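PDB 3FNR: arginine--tRNA ligase from Campylobacter jejuni, which catalyses the ATP-dependent attachment of L-arginine to tRNA(Arg), giving arginyl-tRNA(Arg), AMP and diphosphate. Local coordinates for residues K111-Y114 against I115-A119. The protein carries 1 engineered substitution. Sequence-based numbering, arbitrary orientation.
Sequences KGEY and IVDLA
Y114 and I115, neighbours in the first turn of helix 113-126, send their side chains out in the same direction and make the tight part of this turn. CG of Y114 is wedged between its own backbone N and carbonyl carbon (chi1 85°), which folds the ring back over the chain; I115 N lies over one ring face, 3.2 Å from Y114 CG. Farther out, I115 CD1 rests 3.6 Å from Y114 CE2; this end alone meets the outer part of the ring. Tyrosine suits this half-buried place because its hydroxyl reaches beyond the apolar patch to make a hydrogen bond with T42 O, in the HIGH-region motif of this class I synthetase, while the ring also touches P44 and M147.

G112 is the N-cap residue; its phi of 140° lies in a region of backbone space open chiefly to glycine. Its carbonyl O receives two weak bonds, from I115 N and from V116 N at 3.3 Å, and the other branch of I115, CG2, packs 3.3 Å from the same oxygen. Stronger bonds of the i to i+4 kind follow: D117 N donates to E113 O at 3.1 Å, and L118 N to Y114 O. L118, buried against I90 and W142, continues the apolar side.

The opposite character appears at E113 and D117, both exposed. Their carboxylates stand perpendicular, E113 OE2 4.4 Å from D117 OD1, a like-charge pair that solvent probably screens. E113, first after the cap, is probably favoured by the helix's amino end. One turn on, D117 CG, beside its backbone N (chi1 -63°), sits 3.1 Å from E113 O, bringing acceptors unfavourably close.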
loop_
_atom_site.group_PDB
_atom_site.type_symbol
_atom_site.label_atom_id
_atom_site.label_comp_id
_atom_site.label_asym_id
_atom_site.label_seq_id
_atom_site.Cartn_x
_atom_site.Cartn_y
_atom_site.Cartn_z
ATOM N N LYS A 111 21.133 10.061 -10.709
ATOM C CA LYS A 111 21.740 9.288 -11.787
ATOM C C LYS A 111 20.973 7.986 -12.007
ATOM O O LYS A 111 20.243 7.531 -11.122
ATOM C CB LYS A 111 23.207 8.990 -11.453
ATOM C CG LYS A 111 23.411 8.329 -10.093
ATOM C CD LYS A 111 24.544 8.985 -9.332
ATOM C CE LYS A 111 24.254 9.012 -7.839
ATOM N NZ LYS A 111 25.098 10.017 -7.136
ATOM N N GLY A 112 21.140 7.395 -13.187
ATOM C CA GLY A 112 20.531 6.108 -13.495
ATOM C C GLY A 112 19.974 6.005 -14.898
ATOM O O GLY A 112 20.021 6.962 -15.673
ATOM N N GLU A 113 19.445 4.829 -15.216
ATOM C CA GLU A 113 18.799 4.569 -16.495
ATOM C C GLU A 113 17.603 5.500 -16.717
ATOM O O GLU A 113 17.371 5.953 -17.839
ATOM C CB GLU A 113 18.363 3.104 -16.576
ATOM C CG GLU A 113 18.038 2.606 -17.985
ATOM C CD GLU A 113 17.536 1.163 -18.011
ATOM O OE1 GLU A 113 17.792 0.411 -17.041
ATOM O OE2 GLU A 113 16.886 0.778 -19.011
ATOM N N TYR A 114 16.866 5.802 -15.645
ATOM C CA TYR A 114 15.693 6.673 -15.740
ATOM C C TYR A 114 16.064 8.123 -16.054
ATOM O O TYR A 114 15.304 8.822 -16.722
ATOM C CB TYR A 114 14.819 6.586 -14.476
ATOM C CG TYR A 114 15.238 7.495 -13.333
ATOM C CD1 TYR A 114 16.286 7.144 -12.483
ATOM C CD2 TYR A 114 14.582 8.708 -13.106
ATOM C CE1 TYR A 114 16.669 7.977 -11.431
ATOM C CE2 TYR A 114 14.956 9.548 -12.061
ATOM C CZ TYR A 114 15.998 9.178 -11.227
ATOM O OH TYR A 114 16.375 10.004 -10.194
ATOM N N ILE A 115 17.226 8.559 -15.570
ATOM C CA ILE A 115 17.682 9.926 -15.782
ATOM C C ILE A 115 18.131 10.149 -17.234
ATOM O O ILE A 115 17.920 11.233 -17.786
ATOM C CB ILE A 115 18.754 10.378 -14.723
ATOM C CG1 ILE A 115 18.493 11.813 -14.264
ATOM C CG2 ILE A 115 20.189 10.249 -15.229
ATOM C CD1 ILE A 115 17.416 11.937 -13.201
ATOM N N VAL A 116 18.702 9.115 -17.854
ATOM C CA VAL A 116 19.163 9.231 -19.233
ATOM C C VAL A 116 18.014 9.093 -20.240
ATOM O O VAL A 116 18.054 9.715 -21.300
ATOM C CB VAL A 116 20.392 8.310 -19.569
ATOM C CG1 VAL A 116 21.534 8.542 -18.582
ATOM C CG2 VAL A 116 20.017 6.835 -19.621
ATOM N N ASP A 117 16.989 8.305 -19.894
ATOM C CA ASP A 117 15.786 8.157 -20.734
ATOM C C ASP A 117 14.981 9.456 -20.781
ATOM O O ASP A 117 14.469 9.857 -21.832
ATOM C CB ASP A 117 14.884 7.025 -20.219
ATOM C CG ASP A 117 15.551 5.657 -20.273
ATOM O OD1 ASP A 117 14.985 4.710 -19.681
ATOM O OD2 ASP A 117 16.637 5.522 -20.882
ATOM N N LEU A 118 14.888 10.096 -19.620
ATOM C CA LEU A 118 14.169 11.342 -19.438
ATOM C C LEU A 118 14.905 12.499 -20.113
ATOM O O LEU A 118 14.270 13.399 -20.660
ATOM C CB LEU A 118 14.006 11.601 -17.939
ATOM C CG LEU A 118 13.047 12.646 -17.380
ATOM C CD1 LEU A 118 11.630 12.459 -17.902
ATOM C CD2 LEU A 118 13.086 12.551 -15.869
ATOM N N ALA A 119 16.240 12.458 -20.071
ATOM C CA ALA A 119 17.094 13.406 -20.791
ATOM C C ALA A 119 16.918 13.321 -22.310
ATOM O O ALA A 119 16.980 14.336 -23.003
ATOM C CB ALA A 119 18.537 13.176 -20.430
#